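Local coordinates for protein 2-(acetamidomethylene)succinate hydrolase (Mesorhizobium loti, PDB 3KXP) that catalyses the last step of vitamin B6 degradation, hydrolysing (E)-2-(acetamidomethylene)succinate to succinic semialdehyde, acetate, ammonia and carbon dioxide, at residues 71-76 against 85-90; 154-159 against 253-258; 194-199 against 214-219; 260-265 against 272-277; 294-297 against 303-306. All coordinates share one frame; numbering follows the deposited sequence.

Interaction 1. Residues 71-76 against 85-90; sequences MLFFHG and EPLMIR
Phe-73 turns one face of its ring to Met-88 and part of its rim to Leu-87, so two successive residues of helix 85-89 meet the same aromatic group in different ways. Over the face lies Met-88 CG, 4.1 Å from the ring centroid and 12° off the normal, a CH-pi contact almost above the centre. The Met-88 chain, here selenomethionine, then runs across the ring in the direction opposite to that of the phenylalanine side chain. SE stands above the face at 4.8 Å from the centroid, a rather distant Met-aromatic contact. Beyond it a bend in the last torsion (chi3 100°) brings the methyl down just outside the rim, where CE comes within 3.3 Å of Phe-73 CD1. Leu-87 arrives at the edge, close to the ring plane: CG anti to the backbone N (chi1 175°) carries CD2 to 3.7 Å from Phe-73 CE2. The leucine also reaches Leu-305 and Ile-308 of helix 301-313. The ring of Phe-84 meets Phe-73 as well, and Thr-97 of strand 96-100 touches both Phe-73 and Met-88. The contact thus ties strand 70-74 to the helix of its beta-alpha-beta unit. Everything that meets across it is carbon or selenium; with no directional polar bond between the segments, hydrophobic burial and dispersion hold helix to sheet, and packing on face and edge probably fixes the ring.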
# COMPACT_ATOMS: atom_id res chain seq x y z
N MSE A 71 6.91 12.18 12.31
CA MSE A 71 5.67 11.44 12.09
C MSE A 71 4.62 11.96 13.07
O MSE A 71 4.73 11.76 14.28
CB MSE A 71 5.90 9.95 12.32
CG MSE A 71 4.75 9.09 11.86
SE MSE A 71 5.16 7.21 11.98
CE MSE A 71 6.26 7.04 10.39
N LEU A 72 3.60 12.63 12.53
CA LEU A 72 2.54 13.21 13.35
C LEU A 72 1.27 12.36 13.41
O LEU A 72 0.85 11.81 12.39
CB LEU A 72 2.21 14.61 12.83
CG LEU A 72 3.41 15.55 12.74
CD1 LEU A 72 3.01 16.86 12.08
CD2 LEU A 72 3.97 15.79 14.14
N PHE A 73 0.67 12.26 14.59
CA PHE A 73 -0.55 11.48 14.76
C PHE A 73 -1.75 12.34 15.17
O PHE A 73 -1.68 13.11 16.13
CB PHE A 73 -0.33 10.40 15.83
CG PHE A 73 0.75 9.41 15.49
CD1 PHE A 73 2.09 9.77 15.51
CD2 PHE A 73 0.42 8.09 15.22
CE1 PHE A 73 3.10 8.82 15.29
CE2 PHE A 73 1.43 7.13 14.99
CZ PHE A 73 2.76 7.50 15.03
N PHE A 74 -2.86 12.19 14.45
CA PHE A 74 -4.07 12.97 14.72
C PHE A 74 -5.29 12.10 15.03
O PHE A 74 -5.76 11.32 14.19
CB PHE A 74 -4.37 13.88 13.53
CG PHE A 74 -3.21 14.73 13.13
CD1 PHE A 74 -2.17 14.21 12.36
CD2 PHE A 74 -3.13 16.06 13.54
CE1 PHE A 74 -1.08 14.99 12.00
CE2 PHE A 74 -2.03 16.85 13.18
CZ PHE A 74 -1.01 16.32 12.41
N HIS A 75 -5.82 12.26 16.25
CA HIS A 75 -6.97 11.52 16.77
C HIS A 75 -8.32 11.80 16.10
O HIS A 75 -8.45 12.71 15.28
CB HIS A 75 -7.09 11.81 18.27
CG HIS A 75 -7.39 13.25 18.56
ND1 HIS A 75 -8.65 13.79 18.38
CD2 HIS A 75 -6.59 14.29 18.89
CE1 HIS A 75 -8.61 15.09 18.59
NE2 HIS A 75 -7.37 15.42 18.90
N GLY A 76 -9.34 11.02 16.48
CA GLY A 76 -10.67 11.22 15.94
C GLY A 76 -11.46 12.22 16.78
O GLY A 76 -10.96 12.69 17.81
N GLU A 85 -0.11 6.74 22.17
CA GLU A 85 1.14 6.37 22.83
C GLU A 85 1.54 4.91 22.62
O GLU A 85 2.70 4.62 22.34
CB GLU A 85 1.10 6.71 24.33
CG GLU A 85 0.84 8.19 24.62
CD GLU A 85 1.34 8.65 26.00
OE1 GLU A 85 1.39 7.83 26.94
OE2 GLU A 85 1.66 9.86 26.14
N PRO A 86 0.60 3.96 22.74
CA PRO A 86 0.98 2.55 22.55
C PRO A 86 1.59 2.30 21.17
O PRO A 86 2.54 1.51 21.03
CB PRO A 86 -0.34 1.80 22.73
CG PRO A 86 -1.15 2.71 23.61
CD PRO A 86 -0.84 4.08 23.05
N LEU A 87 1.05 2.95 20.15
CA LEU A 87 1.53 2.79 18.80
C LEU A 87 2.86 3.51 18.55
O LEU A 87 3.73 3.02 17.83
CB LEU A 87 0.48 3.29 17.80
CG LEU A 87 0.92 3.28 16.34
CD1 LEU A 87 1.31 1.86 15.94
CD2 LEU A 87 -0.19 3.82 15.45
N MSE A 88 3.02 4.68 19.17
CA MSE A 88 4.22 5.49 19.01
C MSE A 88 5.48 4.89 19.61
O MSE A 88 6.55 4.96 19.02
CB MSE A 88 4.01 6.87 19.62
CG MSE A 88 2.77 7.57 19.14
SE MSE A 88 2.60 9.29 19.96
CE MSE A 88 3.27 10.34 18.50
N ILE A 89 5.34 4.32 20.80
CA ILE A 89 6.49 3.72 21.46
C ILE A 89 7.16 2.74 20.51
O ILE A 89 8.38 2.58 20.52
CB ILE A 89 6.08 2.98 22.75
CG1 ILE A 89 5.56 3.99 23.78
CG2 ILE A 89 7.26 2.23 23.33
CD1 ILE A 89 5.17 3.37 25.11
N ARG A 90 6.35 2.11 19.66
CA ARG A 90 6.81 1.13 18.69
C ARG A 90 7.58 1.71 17.50
O ARG A 90 8.28 0.99 16.80
CB ARG A 90 5.62 0.34 18.14
CG ARG A 90 4.98 -0.63 19.12
CD ARG A 90 5.74 -1.94 19.15
NE ARG A 90 4.98 -2.99 19.82
CZ ARG A 90 3.77 -3.38 19.46
NH1 ARG A 90 3.16 -2.81 18.43
NH2 ARG A 90 3.15 -4.34 20.13

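Interaction 2. Residues 154-159 against 253-258; sequences KYPDLV and DVTKPV
Lys-256 crosses from one helix-to-strand loop of the alpha/beta hydrolase fold to another, and its ammonium group holds two backbone carbonyls there. The loops lead into strands 159-165 and 258-263, parallel neighbours in the central sheet. The tight part of the contact is the lysine itself. NZ donates to Pro-156 O at 3.1 Å and to Val-159 O at 3.0 Å, spanning the turn formed by residues 156-159. Neither bond is ideally aimed: the donor sits 43° out of the carbonyl plane of Pro-156 and is tilted from that of Val-159 by 28°. The side chain is bent at three successive torsions, chi2 to chi4, which curls it back over the carbonyls instead of letting it extend, and Lys-256 CG itself comes within 3.4 Å of Val-159 O. The positive charge probably polarises both carbonyl groups.

Farther out the fit is loose. The ring of Pro-156 merely skirts the hydroxyl of exposed Thr-255, with CB 4.0 Å from OG1, and the two side chains meet at a slant. The neighbouring Pro-257 packs on Asn-310 of the second subunit. The carboxylate of Asp-157, on an exposed residue, could at most add a longer-range attraction to the lysine, since its OD2 remains 5.7 Å from Lys-256 NZ.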
# COMPACT_ATOMS: atom_id res chain seq x y z
N LYS A 154 -3.18 20.08 0.09
CA LYS A 154 -3.00 21.53 0.05
C LYS A 154 -1.55 21.94 0.30
O LYS A 154 -1.11 22.98 -0.16
CB LYS A 154 -3.92 22.20 1.07
CG LYS A 154 -3.96 23.72 0.96
CD LYS A 154 -4.91 24.33 1.98
CE LYS A 154 -4.82 25.86 1.98
NZ LYS A 154 -5.69 26.50 3.02
N TYR A 155 -0.79 21.10 1.01
CA TYR A 155 0.61 21.38 1.31
C TYR A 155 1.54 20.22 0.95
O TYR A 155 2.21 19.66 1.82
CB TYR A 155 0.77 21.71 2.80
CG TYR A 155 -0.11 22.84 3.27
CD1 TYR A 155 -1.25 22.59 4.01
CD2 TYR A 155 0.21 24.15 2.96
CE1 TYR A 155 -2.07 23.62 4.44
CE2 TYR A 155 -0.59 25.20 3.38
CZ TYR A 155 -1.73 24.93 4.12
OH TYR A 155 -2.54 25.97 4.52
N PRO A 156 1.60 19.86 -0.34
CA PRO A 156 2.43 18.78 -0.86
C PRO A 156 3.82 18.70 -0.25
O PRO A 156 4.25 17.64 0.21
CB PRO A 156 2.49 19.10 -2.35
CG PRO A 156 1.16 19.67 -2.61
CD PRO A 156 0.95 20.60 -1.44
N ASP A 157 4.52 19.83 -0.25
CA ASP A 157 5.88 19.91 0.26
C ASP A 157 6.05 19.65 1.76
O ASP A 157 7.10 19.15 2.19
CB ASP A 157 6.47 21.28 -0.09
CG ASP A 157 6.57 21.50 -1.61
OD1 ASP A 157 6.88 22.64 -2.02
OD2 ASP A 157 6.36 20.54 -2.38
N LEU A 158 5.04 19.96 2.56
CA LEU A 158 5.14 19.76 4.00
C LEU A 158 4.89 18.32 4.45
O LEU A 158 5.26 17.94 5.56
CB LEU A 158 4.16 20.70 4.71
CG LEU A 158 4.39 22.19 4.44
CD1 LEU A 158 3.33 23.03 5.16
CD2 LEU A 158 5.79 22.57 4.92
N VAL A 159 4.27 17.51 3.59
CA VAL A 159 3.97 16.14 3.97
C VAL A 159 4.50 15.07 3.03
O VAL A 159 4.31 15.11 1.81
CB VAL A 159 2.44 15.96 4.19
CG1 VAL A 159 1.68 16.92 3.32
CG2 VAL A 159 2.02 14.53 3.92
N ASP A 253 -7.13 15.16 -5.59
CA ASP A 253 -5.95 15.98 -5.87
C ASP A 253 -4.67 15.70 -5.09
O ASP A 253 -3.61 16.22 -5.45
CB ASP A 253 -6.31 17.46 -5.74
CG ASP A 253 -7.58 17.82 -6.51
OD1 ASP A 253 -7.81 17.27 -7.61
OD2 ASP A 253 -8.36 18.66 -6.01
N VAL A 254 -4.73 14.88 -4.04
CA VAL A 254 -3.53 14.61 -3.26
C VAL A 254 -2.45 13.96 -4.13
O VAL A 254 -2.68 12.94 -4.77
CB VAL A 254 -3.84 13.72 -2.02
CG1 VAL A 254 -4.35 12.34 -2.44
CG2 VAL A 254 -2.60 13.60 -1.15
N THR A 255 -1.27 14.57 -4.15
CA THR A 255 -0.17 14.07 -4.97
C THR A 255 0.85 13.23 -4.20
O THR A 255 1.74 12.63 -4.80
CB THR A 255 0.60 15.22 -5.65
OG1 THR A 255 1.25 16.01 -4.65
CG2 THR A 255 -0.36 16.12 -6.42
N LYS A 256 0.72 13.18 -2.88
CA LYS A 256 1.64 12.39 -2.07
C LYS A 256 1.03 11.03 -1.73
O LYS A 256 -0.18 10.86 -1.76
CB LYS A 256 1.99 13.16 -0.79
CG LYS A 256 2.45 14.59 -1.03
CD LYS A 256 3.54 14.64 -2.10
CE LYS A 256 4.84 14.05 -1.62
NZ LYS A 256 5.65 15.07 -0.90
N PRO A 257 1.88 10.04 -1.39
CA PRO A 257 1.42 8.69 -1.04
C PRO A 257 0.39 8.67 0.09
O PRO A 257 0.57 9.32 1.12
CB PRO A 257 2.71 7.98 -0.64
CG PRO A 257 3.76 8.69 -1.45
CD PRO A 257 3.35 10.13 -1.30
N VAL A 258 -0.68 7.91 -0.11
CA VAL A 258 -1.72 7.78 0.89
C VAL A 258 -2.17 6.33 1.02
O VAL A 258 -2.61 5.71 0.06
CB VAL A 258 -2.95 8.64 0.55
CG1 VAL A 258 -4.07 8.42 1.58
CG2 VAL A 258 -2.55 10.11 0.51

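Interaction 3. Residues 194-199 against 214-219; sequences KAVEAY and IRAESG
Val-196 and Glu-197, neighbours on helix 193-203, both close on Ala-216 of helix 209-218. The two helices are consecutive in the region between strands 159-165 and 258-263, where alpha/beta hydrolases commonly insert a helical cap. Val-196 comes first: its CG1, anti to the backbone N (chi1 174°), rests against the alanine with CB at 3.8 Å, while the residue also packs on Phe-190. At Glu-197 it is the aliphatic part that touches, CG lying 3.6 Å from Ala-216 CB. The alanine methyl thus meets a valine methyl and a glutamate methylene from directions roughly at right angles, and the backbones come close, with the CA atoms of Glu-197 and Ala-216 5.8 Å apart.

Beyond CG the glutamate chain extends past the alanine to a salt bridge from its OE2 to Arg-213 NE. Arg-213 also binds Glu-217, so one guanidinium probably offsets the mutual repulsion of two carboxylates. Farther along, Tyr-199 turns to the ring of Phe-190, and Leu-200 adds to the packing on Ala-216. On the second helix, the final turn is doubly tied: Ile-214 O accepts from Ser-218 N and, on the other face of its carbonyl plane, from Ser-218 OG at 2.7 Å.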
# COMPACT_ATOMS: atom_id res chain seq x y z
N LYS A 194 -14.12 5.61 37.30
CA LYS A 194 -14.81 4.35 37.06
C LYS A 194 -16.06 4.60 36.21
O LYS A 194 -16.36 3.83 35.29
CB LYS A 194 -15.20 3.69 38.39
CG LYS A 194 -16.00 2.40 38.20
CD LYS A 194 -16.15 1.60 39.48
CE LYS A 194 -16.77 0.23 39.17
NZ LYS A 194 -16.85 -0.66 40.36
N ALA A 195 -16.77 5.68 36.50
CA ALA A 195 -17.97 6.01 35.75
C ALA A 195 -17.61 6.38 34.31
O ALA A 195 -18.40 6.15 33.39
CB ALA A 195 -18.71 7.17 36.43
N VAL A 196 -16.43 6.96 34.11
CA VAL A 196 -15.98 7.35 32.78
C VAL A 196 -15.70 6.11 31.93
O VAL A 196 -16.07 6.06 30.76
CB VAL A 196 -14.68 8.21 32.85
CG1 VAL A 196 -14.15 8.49 31.44
CG2 VAL A 196 -14.97 9.52 33.55
N GLU A 197 -15.06 5.11 32.53
CA GLU A 197 -14.75 3.88 31.82
C GLU A 197 -16.02 3.11 31.49
O GLU A 197 -16.15 2.56 30.39
CB GLU A 197 -13.83 3.01 32.66
CG GLU A 197 -12.48 3.64 32.89
CD GLU A 197 -11.65 2.85 33.85
OE1 GLU A 197 -12.07 2.70 35.02
OE2 GLU A 197 -10.57 2.36 33.44
N ALA A 198 -16.96 3.06 32.43
CA ALA A 198 -18.23 2.38 32.19
C ALA A 198 -18.87 3.03 30.98
O ALA A 198 -19.31 2.35 30.05
CB ALA A 198 -19.14 2.51 33.40
N TYR A 199 -18.93 4.35 30.99
CA TYR A 199 -19.51 5.09 29.88
C TYR A 199 -18.80 4.77 28.56
O TYR A 199 -19.44 4.46 27.56
CB TYR A 199 -19.42 6.60 30.13
CG TYR A 199 -19.64 7.39 28.86
CD1 TYR A 199 -20.87 7.38 28.21
CD2 TYR A 199 -18.58 8.08 28.26
CE1 TYR A 199 -21.05 8.04 26.99
CE2 TYR A 199 -18.75 8.73 27.04
CZ TYR A 199 -19.98 8.71 26.41
OH TYR A 199 -20.12 9.33 25.20
N ILE A 214 -6.96 4.33 28.79
CA ILE A 214 -6.14 5.43 28.29
C ILE A 214 -7.00 6.66 27.95
O ILE A 214 -6.64 7.78 28.29
CB ILE A 214 -5.31 5.01 27.05
CG1 ILE A 214 -4.16 4.11 27.49
CG2 ILE A 214 -4.77 6.26 26.32
CD1 ILE A 214 -3.35 3.52 26.34
N ARG A 215 -8.14 6.44 27.29
CA ARG A 215 -9.04 7.53 26.95
C ARG A 215 -9.60 8.14 28.24
O ARG A 215 -9.68 9.36 28.39
CB ARG A 215 -10.21 7.03 26.10
CG ARG A 215 -9.90 6.79 24.64
CD ARG A 215 -11.09 6.12 23.97
NE ARG A 215 -10.92 5.95 22.53
CZ ARG A 215 -11.52 6.71 21.62
NH1 ARG A 215 -12.33 7.69 22.00
NH2 ARG A 215 -11.32 6.47 20.33
N ALA A 216 -9.99 7.28 29.17
CA ALA A 216 -10.55 7.71 30.44
C ALA A 216 -9.62 8.64 31.23
O ALA A 216 -10.05 9.66 31.77
CB ALA A 216 -10.91 6.49 31.29
N GLU A 217 -8.34 8.29 31.30
CA GLU A 217 -7.39 9.09 32.05
C GLU A 217 -6.92 10.34 31.32
O GLU A 217 -6.51 11.29 31.96
CB GLU A 217 -6.15 8.26 32.40
CG GLU A 217 -6.43 6.95 33.10
CD GLU A 217 -5.16 6.23 33.52
OE1 GLU A 217 -4.17 6.28 32.75
OE2 GLU A 217 -5.15 5.62 34.61
N SER A 218 -6.98 10.34 30.00
CA SER A 218 -6.48 11.48 29.24
C SER A 218 -7.47 12.51 28.72
O SER A 218 -7.12 13.67 28.57
CB SER A 218 -5.65 10.98 28.06
OG SER A 218 -6.46 10.26 27.15
N GLY A 219 -8.70 12.10 28.45
CA GLY A 219 -9.66 13.06 27.91
C GLY A 219 -10.66 13.66 28.86
O GLY A 219 -11.56 14.38 28.45

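Interaction 4. Residues 260-265 against 272-277; sequences IVRGES and AALAKT
Ile-260, Leu-274 and Thr-277 form the apolar part of this contact, a strand packed against the helix that follows it. The two branches of the isoleucine have separate partners. CG2 meets Leu-274 CD1 at 3.7 Å as the two side chains lie alongside, pointing opposite ways, and CD1, at the tip of the other branch, comes within 3.8 Å of Thr-277 CG2. A single threonine rotamer (chi1 -59°) turns CG2 to the isoleucine and lets OG1 donate to Ala-273 O at 2.9 Å, from the face of that carbonyl opposite to the one used by the backbone N of Thr-277.

A second kind of contact is made by the hydrocarbon part of Arg-262. Its CG is anti to the backbone N (chi1 -175°), and CD passes at a slant over Leu-274, 4.1 Å from CB.

The arginine's own polar bonds go to loop residues, not to the helix. NH1 donates to Val-269 O in the intervening loop, and NH2 makes a weak, strongly bent bond to Glu-264 O. The arginine side chain also touches Asp-166, inferred to be an active-site residue, which accepts a bond at OD1 from Gly-263 N.

The segments 260-263 and 272-277 run nearly antiparallel, at 165° with their axes 10.4 Å apart, as expected of the first half of a beta-alpha-beta crossover. Strand 286-289 completes the unit and supplies Val-286 and Val-288 against Leu-274, while Tyr-251 of helix 248-253 touches both Ile-260 and Thr-277.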
# COMPACT_ATOMS: atom_id res chain seq x y z
N ILE A 260 -4.81 3.81 2.50
CA ILE A 260 -6.17 3.85 3.03
C ILE A 260 -6.40 2.62 3.90
O ILE A 260 -6.20 1.49 3.46
CB ILE A 260 -7.22 3.83 1.90
CG1 ILE A 260 -7.00 5.02 0.97
CG2 ILE A 260 -8.61 3.89 2.50
CD1 ILE A 260 -7.90 5.00 -0.27
N VAL A 261 -6.78 2.85 5.15
CA VAL A 261 -7.04 1.75 6.07
C VAL A 261 -8.49 1.80 6.49
O VAL A 261 -8.98 2.84 6.93
CB VAL A 261 -6.15 1.84 7.32
CG1 VAL A 261 -6.52 0.73 8.29
CG2 VAL A 261 -4.68 1.71 6.93
N ARG A 262 -9.19 0.68 6.33
CA ARG A 262 -10.59 0.60 6.74
C ARG A 262 -10.78 -0.58 7.66
O ARG A 262 -10.09 -1.60 7.53
CB ARG A 262 -11.54 0.42 5.54
CG ARG A 262 -13.02 0.46 5.98
CD ARG A 262 -14.01 0.05 4.91
NE ARG A 262 -14.24 -1.39 4.96
CZ ARG A 262 -15.33 -1.97 5.47
NH1 ARG A 262 -16.32 -1.26 5.98
NH2 ARG A 262 -15.40 -3.29 5.48
N GLY A 263 -11.72 -0.45 8.58
CA GLY A 263 -12.02 -1.55 9.47
C GLY A 263 -13.08 -2.38 8.78
O GLY A 263 -14.01 -1.82 8.19
N GLU A 264 -12.96 -3.70 8.83
CA GLU A 264 -13.93 -4.57 8.19
C GLU A 264 -15.38 -4.27 8.59
O GLU A 264 -16.26 -4.22 7.73
CB GLU A 264 -13.62 -6.04 8.49
CG GLU A 264 -14.71 -6.99 8.06
CD GLU A 264 -14.42 -8.43 8.44
OE1 GLU A 264 -13.97 -8.67 9.58
OE2 GLU A 264 -14.65 -9.32 7.59
N SER A 265 -15.63 -4.08 9.88
CA SER A 265 -16.98 -3.80 10.33
C SER A 265 -17.23 -2.35 10.73
O SER A 265 -18.16 -2.05 11.49
CB SER A 265 -17.35 -4.74 11.49
OG SER A 265 -16.38 -4.68 12.53
N ALA A 272 -18.97 -0.10 0.58
CA ALA A 272 -19.37 0.58 -0.65
C ALA A 272 -18.61 1.90 -0.78
O ALA A 272 -18.16 2.26 -1.86
CB ALA A 272 -20.89 0.84 -0.64
N ALA A 273 -18.45 2.60 0.34
CA ALA A 273 -17.72 3.86 0.35
C ALA A 273 -16.26 3.65 -0.06
O ALA A 273 -15.72 4.41 -0.86
CB ALA A 273 -17.79 4.51 1.73
N LEU A 274 -15.62 2.61 0.48
CA LEU A 274 -14.23 2.34 0.14
C LEU A 274 -14.11 1.96 -1.33
O LEU A 274 -13.14 2.33 -1.99
CB LEU A 274 -13.65 1.20 0.99
CG LEU A 274 -12.21 0.80 0.58
CD1 LEU A 274 -11.26 1.98 0.81
CD2 LEU A 274 -11.75 -0.41 1.37
N ALA A 275 -15.09 1.22 -1.84
CA ALA A 275 -15.07 0.81 -3.24
C ALA A 275 -15.10 2.02 -4.18
O ALA A 275 -14.37 2.05 -5.17
CB ALA A 275 -16.26 -0.11 -3.53
N LYS A 276 -15.93 3.01 -3.86
CA LYS A 276 -16.03 4.21 -4.68
C LYS A 276 -14.73 5.01 -4.58
O LYS A 276 -14.23 5.52 -5.59
CB LYS A 276 -17.20 5.08 -4.22
CG LYS A 276 -18.55 4.40 -4.33
CD LYS A 276 -19.65 5.25 -3.72
CE LYS A 276 -20.97 4.48 -3.66
NZ LYS A 276 -22.06 5.27 -3.02
N THR A 277 -14.19 5.10 -3.37
CA THR A 277 -12.94 5.82 -3.15
C THR A 277 -11.84 5.20 -4.02
O THR A 277 -11.15 5.92 -4.75
CB THR A 277 -12.50 5.75 -1.66
OG1 THR A 277 -13.53 6.31 -0.83
CG2 THR A 277 -11.21 6.52 -1.45

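Interaction 5. Residues 294-297 against 303-306; sequences HYVN and ITLK
Thr-304 fits its hydroxyl and methyl against the backbone and side chains of Val-296 and Asn-297. OG1 lies 3.6 Å from Val-296 CG1 and 3.4 Å from Val-296 O, but the approach to the carbonyl is a packing contact; the hydroxyl is bonded to Ser-300 O, four residues earlier and just before helix 301-313. Its methyl faces the other residue, with CG2 4.0 Å from Asn-297 CB. The helices are close here, the CA atoms of Asn-297 and Thr-304 being 5.7 Å apart. Asn-297 turns its amide away from this interface, because a chi1 of 57° leaves CG flanked by both N and C, and the side chain packs on Phe-84.

In the next shell, Val-289 of strand 286-289 supports both Val-296 and Ile-303, and Val-296 also lies close to the side chain of Asp-166. Immediately before helix 296-299 the chain makes an inverse gamma turn centred on Tyr-295, which occupies the N-cap position; a weak bond from Val-296 N to His-294 O, 3.1 Å long, closes it. His-141 NE2 donates to the same carbonyl, and Asp-166 OD2 pairs with His-294 ND1. The contact lies directly after His-294, joining the short helix that follows it to helix 301-313. With Asp-166 and Ser-142, that histidine is inferred to form the Ser-His-Asp catalytic triad of the alpha/beta hydrolase fold.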
# COMPACT_ATOMS: atom_id res chain seq x y z
N HIS A 294 -14.80 0.78 13.30
CA HIS A 294 -14.27 2.11 13.01
C HIS A 294 -12.96 2.42 13.74
O HIS A 294 -12.10 3.12 13.20
CB HIS A 294 -15.33 3.17 13.35
CG HIS A 294 -14.83 4.58 13.26
ND1 HIS A 294 -14.29 5.11 12.11
CD2 HIS A 294 -14.84 5.58 14.17
CE1 HIS A 294 -13.99 6.38 12.32
NE2 HIS A 294 -14.32 6.69 13.56
N TYR A 295 -12.80 1.89 14.95
CA TYR A 295 -11.62 2.14 15.78
C TYR A 295 -10.46 1.19 15.52
O TYR A 295 -9.99 0.49 16.42
CB TYR A 295 -12.06 2.11 17.24
CG TYR A 295 -13.27 2.98 17.45
CD1 TYR A 295 -13.14 4.37 17.54
CD2 TYR A 295 -14.56 2.45 17.41
CE1 TYR A 295 -14.26 5.20 17.57
CE2 TYR A 295 -15.69 3.27 17.44
CZ TYR A 295 -15.53 4.65 17.51
OH TYR A 295 -16.64 5.46 17.52
N VAL A 296 -9.99 1.19 14.28
CA VAL A 296 -8.92 0.31 13.83
C VAL A 296 -7.64 0.26 14.67
O VAL A 296 -7.25 -0.82 15.14
CB VAL A 296 -8.53 0.63 12.38
CG1 VAL A 296 -7.59 -0.46 11.85
CG2 VAL A 296 -9.79 0.77 11.53
N ASN A 297 -6.98 1.40 14.85
CA ASN A 297 -5.73 1.40 15.60
C ASN A 297 -5.86 0.91 17.05
O ASN A 297 -4.95 0.26 17.57
CB ASN A 297 -5.06 2.78 15.53
CG ASN A 297 -5.95 3.91 16.04
OD1 ASN A 297 -5.60 4.59 17.00
ND2 ASN A 297 -7.09 4.11 15.39
N ILE A 303 -1.93 -5.47 13.62
CA ILE A 303 -2.13 -5.37 12.18
C ILE A 303 -1.97 -3.92 11.70
O ILE A 303 -1.44 -3.68 10.61
CB ILE A 303 -3.52 -5.89 11.79
CG1 ILE A 303 -3.67 -7.34 12.28
CG2 ILE A 303 -3.70 -5.83 10.28
CD1 ILE A 303 -5.07 -7.90 12.08
N THR A 304 -2.40 -2.97 12.52
CA THR A 304 -2.29 -1.55 12.20
C THR A 304 -0.81 -1.20 12.07
O THR A 304 -0.38 -0.53 11.12
CB THR A 304 -2.92 -0.66 13.30
OG1 THR A 304 -4.33 -0.92 13.38
CG2 THR A 304 -2.71 0.81 13.00
N LEU A 305 -0.03 -1.64 13.05
CA LEU A 305 1.40 -1.37 13.06
C LEU A 305 2.08 -1.95 11.82
O LEU A 305 2.79 -1.25 11.12
CB LEU A 305 2.04 -1.97 14.31
CG LEU A 305 3.56 -1.85 14.40
CD1 LEU A 305 3.97 -0.38 14.37
CD2 LEU A 305 4.05 -2.54 15.66
N LYS A 306 1.84 -3.23 11.55
CA LYS A 306 2.43 -3.90 10.40
C LYS A 306 2.05 -3.21 9.07
O LYS A 306 2.85 -3.14 8.14
CB LYS A 306 1.99 -5.36 10.36
CG LYS A 306 3.13 -6.36 10.45
CD LYS A 306 4.16 -6.15 9.34
CE LYS A 306 5.26 -7.20 9.38
NZ LYS A 306 6.26 -7.02 8.28

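Interactions 1, 4 and 5 are buried and lie on or beside the central sheet; interactions 1 and 4 each pack a helix on a strand of a beta-alpha-beta unit. Interaction 5 touches both, through Leu-305 on Leu-87 and through Val-296 on Val-261 and Gly-263, and so joins the two to the loop of the histidine inferred to be catalytic. Interaction 3, also buried, lies in the probable helical cap, about 36 Å from interaction 2 between centres and on the other side of the chain's middle. Interaction 2, partly exposed and near the second subunit, is alone in having hydrogen bonds between its segments; the others rely on apolar or van der Waals contact.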